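Local coordinates for protein putative Nitroreductase (PDB 3EO7) that binds flavin mononucleotide and probably acts as an FMN-dependent oxidoreductase of the nitroreductase family, at residues R334-A339 with G477-G482; A432-H437 with I504-R509; G83-M88 with L97-S102; D355-P360 with Q465-A470. All blocks are in the same frame, centred on the assembly; numbering follows the deposited sequence. Where two conformers were deposited one is given.

Contact 1 of 4, residues R334-A339 with G477-G482; sequences RRSTRA and GVSGIG. With FMN (flavin mononucleotide), chain B.
Thr337 closes on Val478 through two hydrogen bonds, one backbone to backbone and one to the threonine hydroxyl, that tie a phosphate-binding loop to strand 477-481, two walls of the FMN site of this nitroreductase-type fold. Thr337 N gives its hydrogen to Val478 O at 2.8 Å, and Val478 N in turn is satisfied by Thr337 OG1 at 2.9 Å, both nearly straight (about 158°). OG1 reaches that N-H because it stands beside its own backbone N, chi1 -49°. Several other donors of the loop go to the FMN phosphate. Arg334 sends NH1 to O1P and NH2 to O3P, the phosphate meeting the edge of the guanidinium, while its NE turns to Ala99 O; Arg335 adds NE to O2P and NH2 to O3P (2.7 Å), and Ser336 gives N to O2P and OG to O1P (2.6 Å). An alanine in place of Arg335 would probably leave O2P and O3P each short of a charged donor and the phosphate less firmly held. Two waters bridge the segments. One donates to Ser336 OG and accepts from Gly480 N; the other donates to both Thr337 O and Ser479 OG, which itself donates to Gly480 O at 2.9 Å. Farther along the strand, the isoalloxazine is met largely by backbone atoms, and Gly482 N donates to FMN N5 at 3.1 Å with an angle of 139°.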
# COMPACT_ATOMS: atom_id res chain seq x y z
N ARG A 334 -10.34 -3.49 -11.76
CA ARG A 334 -10.48 -2.64 -10.58
C ARG A 334 -10.25 -1.18 -10.92
O ARG A 334 -9.21 -0.83 -11.48
CB ARG A 334 -9.47 -3.05 -9.52
CG ARG A 334 -9.53 -2.16 -8.25
CD ARG A 334 -8.17 -1.91 -7.64
NE ARG A 334 -7.25 -1.23 -8.57
CZ ARG A 334 -7.28 0.05 -8.89
NH1 ARG A 334 -8.15 0.87 -8.35
NH2 ARG A 334 -6.38 0.51 -9.75
N ARG A 335 -11.21 -0.34 -10.56
CA ARG A 335 -11.09 1.11 -10.67
C ARG A 335 -11.59 1.73 -9.37
O ARG A 335 -12.45 1.14 -8.69
CB ARG A 335 -11.97 1.63 -11.80
CG ARG A 335 -11.62 1.14 -13.20
CD ARG A 335 -10.60 2.00 -13.90
NE ARG A 335 -9.26 1.98 -13.31
CZ ARG A 335 -8.31 1.11 -13.65
NH1 ARG A 335 -8.53 0.19 -14.57
NH2 ARG A 335 -7.10 1.20 -13.10
N SER A 336 -11.09 2.93 -9.05
CA SER A 336 -11.59 3.71 -7.93
C SER A 336 -12.90 4.33 -8.41
O SER A 336 -12.94 5.04 -9.42
CB SER A 336 -10.60 4.79 -7.54
OG SER A 336 -9.44 4.21 -6.98
N THR A 337 -13.98 4.10 -7.68
CA THR A 337 -15.29 4.62 -8.03
C THR A 337 -15.38 6.15 -7.91
O THR A 337 -14.99 6.73 -6.92
CB THR A 337 -16.33 3.96 -7.15
OG1 THR A 337 -16.11 2.55 -7.16
CG2 THR A 337 -17.76 4.30 -7.60
N ARG A 338 -15.88 6.78 -8.97
CA ARG A 338 -16.00 8.23 -9.03
C ARG A 338 -17.07 8.77 -8.11
O ARG A 338 -16.87 9.81 -7.49
CB ARG A 338 -16.31 8.67 -10.47
CG ARG A 338 -16.48 10.20 -10.63
CD ARG A 338 -17.03 10.64 -12.01
NE ARG A 338 -16.87 12.09 -12.20
CZ ARG A 338 -15.72 12.70 -12.52
NH1 ARG A 338 -14.60 11.99 -12.68
NH2 ARG A 338 -15.68 14.03 -12.67
N ALA A 339 -18.18 8.06 -8.01
CA ALA A 339 -19.33 8.53 -7.24
C ALA A 339 -20.22 7.37 -6.85
O ALA A 339 -20.26 6.36 -7.55
CB ALA A 339 -20.13 9.58 -8.06
N GLY A 477 -18.82 -0.26 -4.91
CA GLY A 477 -17.99 0.93 -5.18
C GLY A 477 -17.01 1.14 -4.04
O GLY A 477 -17.29 0.79 -2.90
N VAL A 478 -15.84 1.68 -4.38
CA VAL A 478 -14.79 1.90 -3.41
C VAL A 478 -13.84 2.98 -3.86
O VAL A 478 -13.58 3.14 -5.05
CB VAL A 478 -13.99 0.58 -3.15
CG1 VAL A 478 -13.36 0.03 -4.47
CG2 VAL A 478 -12.90 0.76 -2.03
N SER A 479 -13.33 3.75 -2.90
CA SER A 479 -12.28 4.69 -3.18
C SER A 479 -11.54 5.09 -1.92
O SER A 479 -12.16 5.44 -0.93
CB SER A 479 -12.81 5.96 -3.86
OG SER A 479 -11.72 6.84 -4.20
N GLY A 480 -10.22 5.11 -2.00
CA GLY A 480 -9.42 5.68 -0.96
C GLY A 480 -9.63 7.19 -0.98
O GLY A 480 -10.08 7.77 -1.99
N ILE A 481 -9.30 7.81 0.15
CA ILE A 481 -9.32 9.26 0.35
C ILE A 481 -8.02 9.59 1.10
O ILE A 481 -7.85 9.21 2.25
CB ILE A 481 -10.51 9.69 1.24
CG1 ILE A 481 -11.85 9.27 0.62
CG2 ILE A 481 -10.44 11.20 1.53
CD1 ILE A 481 -12.28 10.00 -0.57
N GLY A 482 -7.11 10.31 0.45
CA GLY A 482 -5.81 10.59 1.06
C GLY A 482 -5.75 11.83 1.92
O GLY A 482 -4.96 11.90 2.87
N1 FMN B . -9.90 9.39 -5.30
C2 FMN B . -10.72 10.45 -4.98
O2 FMN B . -11.69 10.73 -5.68
N3 FMN B . -10.51 11.27 -3.90
C4 FMN B . -9.43 11.11 -3.08
O4 FMN B . -9.39 11.76 -2.02
C4A FMN B . -8.57 10.05 -3.36
N5 FMN B . -7.43 9.87 -2.60
C5A FMN B . -6.62 8.75 -2.83
C6 FMN B . -5.53 8.46 -2.02
C7 FMN B . -4.70 7.36 -2.26
C7M FMN B . -3.58 7.01 -1.27
C8 FMN B . -4.97 6.52 -3.33
C8M FMN B . -4.24 5.21 -3.53
C9 FMN B . -6.07 6.78 -4.17
C9A FMN B . -6.89 7.89 -3.91
N10 FMN B . -7.98 8.16 -4.74
C10 FMN B . -8.81 9.21 -4.47
C1' FMN B . -8.18 7.43 -6.05
C2' FMN B . -7.23 7.89 -7.15
O2' FMN B . -7.72 9.12 -7.72
C3' FMN B . -7.12 6.79 -8.20
O3' FMN B . -6.45 5.65 -7.64
C4' FMN B . -6.43 7.24 -9.50
O4' FMN B . -7.20 8.29 -10.15
C5' FMN B . -6.27 6.06 -10.44
O5' FMN B . -7.49 5.46 -10.76
P FMN B . -7.79 3.93 -10.46
O1P FMN B . -7.75 3.74 -8.95
O2P FMN B . -9.18 3.69 -11.03
O3P FMN B . -6.76 3.07 -11.14
O HOH W 1 -9.06 3.66 -4.23
O HOH W 2 -12.47 7.86 -6.75

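Contact 2 of 4, residues A432-H437 with I504-R509; sequences AAVIFH and ITTLGR
Val434 meets Ile504 at the tightest point of this antiparallel strand pair: Val434 CG1, anti to its backbone N (chi1 180°), presses on Ile504 CG2 at 3.3 Å, closer than usual for two methyls. On the same face the Phe436 ring lies alongside Ile504, both pointing the same way, and its CE2 comes to 3.5 Å from Ile504 CD1. Thr506 is a looser neighbour there, its CG2 4.1 Å from Val434 CG2, and its hydroxyl turns to Tyr340 and to Ser479 O instead. The other face carries Ala433, Ile435, Thr505 and Leu507; Ile435 CD1 and Leu507 CD1 touch at 3.7 Å where the two side chains cross, beneath helix 452-473, which puts Leu467 on Ile435 and Ala471 on Leu507. Ile435 and Thr505 exchange both backbone bonds, Ile435 N to Thr505 O being the shorter at 2.7 Å. Every touching residue is buried, so the wet part is local: one water donates to Ile435 O and is hydrogen-bonded to Thr505 OG1 (2.8 Å) at the His437 end. At the opposite end the pairing gives way to Arg509, partly exposed, whose guanidinium leaves the strand pair for a salt bridge with Glu349. Two residues earlier, Leu507 O takes two donors, Ala432 N at 2.7 Å and the longer Ala433 N. Two successive residues facing one partner make a classic beta bulge, here where strand 433-439 begins its antiparallel run beside strand 500-508 in the mixed sheet of the nitroreductase-type fold.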
# COMPACT_ATOMS: atom_id res chain seq x y z
N ALA A 432 -21.72 4.07 1.96
CA ALA A 432 -22.46 3.20 2.87
C ALA A 432 -21.64 3.07 4.17
O ALA A 432 -22.20 3.00 5.26
CB ALA A 432 -22.70 1.80 2.21
N ALA A 433 -20.32 2.97 4.03
CA ALA A 433 -19.41 2.84 5.17
C ALA A 433 -18.07 3.46 4.79
O ALA A 433 -17.67 3.45 3.61
CB ALA A 433 -19.21 1.38 5.54
N VAL A 434 -17.38 3.94 5.80
CA VAL A 434 -16.08 4.59 5.60
C VAL A 434 -15.12 4.00 6.63
O VAL A 434 -15.38 4.06 7.84
CB VAL A 434 -16.18 6.10 5.72
CG1 VAL A 434 -14.75 6.72 5.51
CG2 VAL A 434 -17.18 6.70 4.69
N ILE A 435 -14.05 3.37 6.15
CA ILE A 435 -13.07 2.75 7.02
C ILE A 435 -11.85 3.65 7.28
O ILE A 435 -11.18 4.10 6.34
CB ILE A 435 -12.65 1.38 6.44
CG1 ILE A 435 -13.89 0.47 6.33
CG2 ILE A 435 -11.57 0.69 7.29
CD1 ILE A 435 -13.55 -0.86 5.72
N PHE A 436 -11.58 3.90 8.55
CA PHE A 436 -10.47 4.73 9.00
C PHE A 436 -9.38 3.86 9.60
O PHE A 436 -9.63 3.09 10.51
CB PHE A 436 -10.93 5.71 10.08
CG PHE A 436 -11.91 6.73 9.59
CD1 PHE A 436 -13.25 6.42 9.44
CD2 PHE A 436 -11.47 7.98 9.20
CE1 PHE A 436 -14.13 7.37 8.90
CE2 PHE A 436 -12.34 8.91 8.68
CZ PHE A 436 -13.66 8.60 8.52
N HIS A 437 -8.17 3.96 9.04
CA HIS A 437 -7.01 3.32 9.60
C HIS A 437 -6.29 4.38 10.43
O HIS A 437 -6.04 5.50 9.96
CB HIS A 437 -6.10 2.78 8.49
CG HIS A 437 -6.69 1.60 7.80
ND1 HIS A 437 -6.86 1.56 6.43
CD2 HIS A 437 -7.19 0.45 8.28
CE1 HIS A 437 -7.41 0.40 6.10
NE2 HIS A 437 -7.63 -0.29 7.21
N ILE A 504 -8.21 6.69 4.82
CA ILE A 504 -9.65 6.53 4.72
C ILE A 504 -9.97 5.73 3.45
O ILE A 504 -9.39 5.97 2.39
CB ILE A 504 -10.35 7.90 4.63
CG1 ILE A 504 -10.07 8.69 5.90
CG2 ILE A 504 -11.84 7.77 4.29
CD1 ILE A 504 -10.63 10.14 5.88
N THR A 505 -10.88 4.79 3.59
CA THR A 505 -11.39 4.02 2.46
C THR A 505 -12.93 4.06 2.50
O THR A 505 -13.54 3.61 3.46
CB THR A 505 -10.92 2.57 2.44
OG1 THR A 505 -9.49 2.50 2.40
CG2 THR A 505 -11.54 1.78 1.22
N THR A 506 -13.52 4.64 1.45
CA THR A 506 -14.97 4.76 1.30
C THR A 506 -15.48 3.54 0.55
O THR A 506 -14.79 3.00 -0.30
CB THR A 506 -15.40 6.05 0.56
OG1 THR A 506 -14.88 6.05 -0.79
CG2 THR A 506 -14.93 7.33 1.34
N LEU A 507 -16.69 3.14 0.91
CA LEU A 507 -17.36 2.02 0.33
C LEU A 507 -18.82 2.40 0.06
O LEU A 507 -19.49 3.00 0.90
CB LEU A 507 -17.33 0.84 1.30
CG LEU A 507 -15.96 0.30 1.69
CD1 LEU A 507 -16.03 -0.57 2.95
CD2 LEU A 507 -15.39 -0.46 0.45
N GLY A 508 -19.32 1.98 -1.09
CA GLY A 508 -20.70 2.30 -1.46
C GLY A 508 -21.16 1.49 -2.64
O GLY A 508 -20.60 0.44 -2.93
N ARG A 509 -22.24 1.96 -3.28
CA ARG A 509 -22.72 1.34 -4.52
C ARG A 509 -22.46 2.39 -5.61
O ARG A 509 -22.73 3.58 -5.44
CB ARG A 509 -24.19 0.90 -4.47
CG ARG A 509 -24.57 0.02 -3.27
CD ARG A 509 -25.80 -0.86 -3.51
NE ARG A 509 -25.37 -2.14 -4.05
CZ ARG A 509 -25.03 -3.20 -3.32
NH1 ARG A 509 -25.10 -3.20 -2.00
NH2 ARG A 509 -24.64 -4.31 -3.92
O HOH W 3 -8.62 3.27 4.96

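Contact 3 of 4, residues G83-M88 with L97-S102; sequences GLTARM and LRAAPS. With FMN (flavin mononucleotide), chain B.
Leu97 takes both Thr85 and Ala86 as backbone partners, a classic beta bulge in the hairpin of strands 84-90 and 93-98. Leu97 O receives Thr85 N at 2.8 Å and, weakly, Ala86 N, while Leu97 N donates to Ala86 O. The leucine side chain crosses from hairpin to cofactor. Its CB faces Ala86 CB at 4.0 Å and lies near FMN O3P; beyond CG the two methyls divide, CD1 coming to 4.0 Å from FMN O5' and CD2 resting on FMN C5' at 3.9 Å. On the side away from Leu97, Leu84 CD2 lies against Arg98 CG at 3.7 Å, the two chains alongside; the extended arginine carries NH2 on to Pro39 O. Thr85 OG1 sits between its backbone N and carbonyl carbon (chi1 70°) and accepts from Arg335 NH1, whose guanidinium grips the FMN phosphate. A valine at Thr85 would probably leave that NH1 without its hydroxyl partner and the phosphate-binding arginine less firmly oriented. Gly83 O takes Ala99 N at 2.8 Å as the strand ends, and Ser102 N then reaches FMN O3' at 3.0 Å. The hairpin follows helix 66-82, whose Tyr82 touches Arg98 and Ala100, while helix 181-202 meets the outgoing loop, with His191 on Pro101 and Asn195 on Ala100.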
# COMPACT_ATOMS: atom_id res chain seq x y z
N GLY A 83 0.69 -3.25 -13.84
CA GLY A 83 0.49 -3.09 -15.26
C GLY A 83 -0.51 -2.01 -15.54
O GLY A 83 -1.30 -1.62 -14.66
N LEU A 84 -0.50 -1.54 -16.79
CA LEU A 84 -1.51 -0.57 -17.25
C LEU A 84 -2.83 -1.28 -17.51
O LEU A 84 -2.84 -2.26 -18.23
CB LEU A 84 -1.00 0.13 -18.49
CG LEU A 84 0.29 0.89 -18.38
CD1 LEU A 84 0.48 1.68 -19.72
CD2 LEU A 84 0.36 1.78 -17.11
N THR A 85 -3.93 -0.82 -16.89
CA THR A 85 -5.23 -1.49 -17.07
C THR A 85 -6.36 -0.61 -17.63
O THR A 85 -7.45 -1.11 -17.90
CB THR A 85 -5.66 -2.18 -15.76
OG1 THR A 85 -5.99 -1.20 -14.78
CG2 THR A 85 -4.57 -3.10 -15.27
N ALA A 86 -6.09 0.68 -17.82
CA ALA A 86 -7.08 1.59 -18.44
C ALA A 86 -6.41 2.84 -18.93
O ALA A 86 -5.26 3.14 -18.61
CB ALA A 86 -8.20 1.97 -17.45
N ARG A 87 -7.15 3.61 -19.71
CA ARG A 87 -6.63 4.88 -20.13
C ARG A 87 -7.73 5.93 -20.01
O ARG A 87 -8.92 5.59 -20.08
CB ARG A 87 -6.00 4.76 -21.50
CG ARG A 87 -6.89 4.46 -22.66
CD ARG A 87 -6.04 3.77 -23.72
NE ARG A 87 -6.25 4.28 -25.07
CZ ARG A 87 -5.37 5.04 -25.74
NH1 ARG A 87 -4.19 5.39 -25.23
NH2 ARG A 87 -5.67 5.46 -26.97
N MSE A 88 -7.34 7.17 -19.71
CA MSE A 88 -8.25 8.32 -19.50
C MSE A 88 -7.69 9.53 -20.24
O MSE A 88 -6.49 9.82 -20.09
CB MSE A 88 -8.27 8.68 -18.01
CG MSE A 88 -9.53 8.38 -17.17
SE MSE A 88 -10.78 7.04 -17.79
CE MSE A 88 -11.38 6.41 -16.04
N LEU A 97 -4.05 4.42 -16.40
CA LEU A 97 -4.35 3.92 -15.09
C LEU A 97 -3.79 2.51 -14.97
O LEU A 97 -3.59 1.80 -15.97
CB LEU A 97 -5.86 3.92 -14.84
CG LEU A 97 -6.59 5.24 -15.09
CD1 LEU A 97 -8.06 5.06 -14.72
CD2 LEU A 97 -6.00 6.42 -14.32
N ARG A 98 -3.53 2.13 -13.74
CA ARG A 98 -2.80 0.91 -13.45
C ARG A 98 -3.49 -0.02 -12.49
O ARG A 98 -4.52 0.29 -11.89
CB ARG A 98 -1.41 1.28 -12.88
CG ARG A 98 -0.68 2.38 -13.65
CD ARG A 98 0.79 2.53 -13.27
NE ARG A 98 1.31 3.73 -13.93
CZ ARG A 98 2.56 4.15 -13.88
NH1 ARG A 98 3.48 3.45 -13.25
NH2 ARG A 98 2.88 5.28 -14.49
N ALA A 99 -2.88 -1.19 -12.34
CA ALA A 99 -3.38 -2.22 -11.43
C ALA A 99 -3.45 -1.70 -10.00
O ALA A 99 -4.29 -2.14 -9.21
CB ALA A 99 -2.48 -3.49 -11.50
N ALA A 100 -2.51 -0.83 -9.63
CA ALA A 100 -2.51 -0.20 -8.32
C ALA A 100 -3.08 1.23 -8.45
O ALA A 100 -2.70 1.94 -9.38
CB ALA A 100 -1.10 -0.11 -7.75
N PRO A 101 -3.96 1.63 -7.51
CA PRO A 101 -4.47 3.01 -7.46
C PRO A 101 -3.33 3.92 -6.99
O PRO A 101 -2.32 3.43 -6.50
CB PRO A 101 -5.59 2.95 -6.42
CG PRO A 101 -5.16 1.81 -5.50
CD PRO A 101 -4.52 0.80 -6.42
N SER A 102 -3.49 5.22 -7.17
CA SER A 102 -2.48 6.18 -6.74
C SER A 102 -3.13 7.53 -6.52
O SER A 102 -3.93 7.97 -7.38
CB SER A 102 -1.38 6.36 -7.80
OG SER A 102 -0.56 7.50 -7.57
N1 FMN B . -9.90 9.39 -5.30
C2 FMN B . -10.72 10.45 -4.98
O2 FMN B . -11.69 10.73 -5.68
N3 FMN B . -10.51 11.27 -3.90
C4 FMN B . -9.43 11.11 -3.08
O4 FMN B . -9.39 11.76 -2.02
C4A FMN B . -8.57 10.05 -3.36
N5 FMN B . -7.43 9.87 -2.60
C5A FMN B . -6.62 8.75 -2.83
C6 FMN B . -5.53 8.46 -2.02
C7 FMN B . -4.70 7.36 -2.26
C7M FMN B . -3.58 7.01 -1.27
C8 FMN B . -4.97 6.52 -3.33
C8M FMN B . -4.24 5.21 -3.53
C9 FMN B . -6.07 6.78 -4.17
C9A FMN B . -6.89 7.89 -3.91
N10 FMN B . -7.98 8.16 -4.74
C10 FMN B . -8.81 9.21 -4.47
C1' FMN B . -8.18 7.43 -6.05
C2' FMN B . -7.23 7.89 -7.15
O2' FMN B . -7.72 9.12 -7.72
C3' FMN B . -7.12 6.79 -8.20
O3' FMN B . -6.45 5.65 -7.64
C4' FMN B . -6.43 7.24 -9.50
O4' FMN B . -7.20 8.29 -10.15
C5' FMN B . -6.27 6.06 -10.44
O5' FMN B . -7.49 5.46 -10.76
P FMN B . -7.79 3.93 -10.46
O1P FMN B . -7.75 3.74 -8.95
O2P FMN B . -9.18 3.69 -11.03
O3P FMN B . -6.76 3.07 -11.14

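Contact 4 of 4, residues D355-P360 with Q465-A470; sequences DFTYQP and QRLNLA
Arg466 buries the largest area here, and it holds Phe356 in two ways at once. Its NE and NH2 both donate side-on to Phe356 O, each at 2.9 Å, with the oxygen in the guanidinium plane; NH2 comes nearly end-on to the carbonyl. The same guanidinium then stacks flat over one face of the Phe356 ring, planes 24° apart and centres 4.3 Å apart, a cation-pi contact in which NH2 sits toward the rim of the ring. A bend at chi3 (71°) folds the arginine back over residues near the C-terminal end of helix 347-358, whose carbonyls would probably favour a positive charge; NE and NH2 are thus held by Phe356 O, and NH1 by a salt bridge with Glu197. Phe356 CD2 packs on Ala470 CB at 3.8 Å, one turn along the helix from Arg466, and the carbonyl of Arg466 meets the ring at its edge. Pro360 CB adds a last touch on NH2. Thr357, third in buried area after Arg466 and Phe356, faces Leu467 across a near right angle: Thr357 CG2 lies 3.7 Å from Leu467 CG, and OG1 lies close to CD2 at 3.1 Å while its hydrogen bond goes to Leu353 O, in its own helix. The contact thus joins the end of helix 347-358 to the C-terminal half of helix 452-473, with Leu198 of helix 181-202 against Phe356 and Ile435 and His437 of strand 433-439 against Leu467.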
# COMPACT_ATOMS: atom_id res chain seq x y z
N ASP A 355 -13.57 -9.65 6.08
CA ASP A 355 -13.01 -11.00 6.14
C ASP A 355 -11.82 -11.15 5.20
O ASP A 355 -10.77 -11.65 5.60
CB ASP A 355 -14.09 -12.03 5.78
CG ASP A 355 -13.61 -13.45 5.99
OD1 ASP A 355 -13.39 -13.84 7.15
OD2 ASP A 355 -13.50 -14.19 4.97
N PHE A 356 -11.97 -10.68 3.97
CA PHE A 356 -10.90 -10.81 2.99
C PHE A 356 -9.70 -9.93 3.39
O PHE A 356 -8.56 -10.29 3.18
CB PHE A 356 -11.36 -10.49 1.59
CG PHE A 356 -10.24 -10.54 0.59
CD1 PHE A 356 -9.69 -11.76 0.25
CD2 PHE A 356 -9.74 -9.41 -0.01
CE1 PHE A 356 -8.63 -11.85 -0.66
CE2 PHE A 356 -8.69 -9.49 -0.95
CZ PHE A 356 -8.13 -10.72 -1.25
N THR A 357 -10.00 -8.76 3.96
CA THR A 357 -8.95 -7.80 4.27
C THR A 357 -8.17 -8.20 5.51
O THR A 357 -6.94 -8.15 5.50
CB THR A 357 -9.57 -6.41 4.45
OG1 THR A 357 -10.26 -6.06 3.24
CG2 THR A 357 -8.49 -5.35 4.82
N TYR A 358 -8.89 -8.56 6.57
CA TYR A 358 -8.30 -8.85 7.88
C TYR A 358 -8.18 -10.30 8.34
O TYR A 358 -7.56 -10.54 9.38
CB TYR A 358 -9.09 -8.09 8.97
CG TYR A 358 -9.02 -6.58 8.82
CD1 TYR A 358 -8.02 -5.86 9.42
CD2 TYR A 358 -9.98 -5.89 8.10
CE1 TYR A 358 -7.96 -4.47 9.32
CE2 TYR A 358 -9.92 -4.49 7.98
CZ TYR A 358 -8.91 -3.80 8.61
OH TYR A 358 -8.84 -2.43 8.53
N GLN A 359 -8.81 -11.23 7.61
CA GLN A 359 -8.86 -12.65 7.97
C GLN A 359 -8.33 -13.52 6.83
O GLN A 359 -9.03 -14.42 6.32
CB GLN A 359 -10.29 -13.04 8.35
CG GLN A 359 -11.00 -12.07 9.32
CD GLN A 359 -10.40 -11.95 10.72
OE1 GLN A 359 -9.87 -12.93 11.28
NE2 GLN A 359 -10.54 -10.76 11.33
N PRO A 360 -7.07 -13.26 6.42
CA PRO A 360 -6.51 -14.01 5.29
C PRO A 360 -6.43 -15.51 5.55
O PRO A 360 -6.41 -16.29 4.60
CB PRO A 360 -5.13 -13.38 5.11
CG PRO A 360 -4.78 -12.86 6.48
CD PRO A 360 -6.09 -12.34 7.01
N GLN A 465 -5.78 -2.02 -0.34
CA GLN A 465 -5.89 -2.68 -1.64
C GLN A 465 -6.76 -3.93 -1.52
O GLN A 465 -7.50 -4.26 -2.43
CB GLN A 465 -4.53 -3.00 -2.23
CG GLN A 465 -4.60 -3.54 -3.65
CD GLN A 465 -5.12 -2.55 -4.70
OE1 GLN A 465 -5.43 -1.41 -4.40
NE2 GLN A 465 -5.21 -3.01 -5.96
N ARG A 466 -6.63 -4.65 -0.39
CA ARG A 466 -7.45 -5.83 -0.19
C ARG A 466 -8.91 -5.41 -0.13
O ARG A 466 -9.76 -6.07 -0.70
CB ARG A 466 -7.02 -6.58 1.07
CG ARG A 466 -5.61 -7.19 0.98
CD ARG A 466 -5.26 -8.00 2.22
NE ARG A 466 -6.00 -9.27 2.32
CZ ARG A 466 -5.51 -10.46 1.97
NH1 ARG A 466 -4.30 -10.55 1.48
NH2 ARG A 466 -6.23 -11.57 2.10
N LEU A 467 -9.20 -4.30 0.55
CA LEU A 467 -10.57 -3.80 0.63
C LEU A 467 -11.09 -3.38 -0.75
O LEU A 467 -12.24 -3.64 -1.08
CB LEU A 467 -10.67 -2.57 1.59
CG LEU A 467 -10.58 -2.77 3.09
CD1 LEU A 467 -10.32 -1.45 3.84
CD2 LEU A 467 -11.92 -3.42 3.57
N ASN A 468 -10.27 -2.68 -1.54
CA ASN A 468 -10.65 -2.25 -2.87
C ASN A 468 -10.99 -3.46 -3.78
O ASN A 468 -12.01 -3.46 -4.45
CB ASN A 468 -9.57 -1.38 -3.56
CG ASN A 468 -9.63 0.10 -3.15
OD1 ASN A 468 -9.93 0.96 -3.98
ND2 ASN A 468 -9.36 0.39 -1.88
N LEU A 469 -10.13 -4.46 -3.78
CA LEU A 469 -10.32 -5.66 -4.60
C LEU A 469 -11.57 -6.42 -4.16
O LEU A 469 -12.40 -6.81 -5.00
CB LEU A 469 -9.07 -6.52 -4.56
CG LEU A 469 -7.85 -5.95 -5.32
CD1 LEU A 469 -6.58 -6.80 -5.04
CD2 LEU A 469 -8.14 -5.81 -6.82
N ALA A 470 -11.74 -6.58 -2.86
CA ALA A 470 -12.94 -7.25 -2.35
C ALA A 470 -14.22 -6.50 -2.77
O ALA A 470 -15.20 -7.14 -3.17
CB ALA A 470 -12.89 -7.45 -0.83

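Contacts 2 and 4 are buried core, whereas contacts 1 and 3 are only partly buried and border the FMN. Contacts 1 and 2 share a sheet: strand 477-481 runs beside 500-508, joined by Gly477 N to Gly508 O. Helix 452-473, which carries 465-470, packs on both, on contact 1 through Asn468 against Val478. Contact 3 belongs to the other, N-terminal nitroreductase-like half of the chain yet meets contact 1 at the phosphate, where Thr85 joins Arg335. The chemistry follows place: arginine, hydroxyl and backbone donors with some apolar contact at the cofactor, methyl packing and backbone ladder in contact 2, and one buried arginine in contact 4.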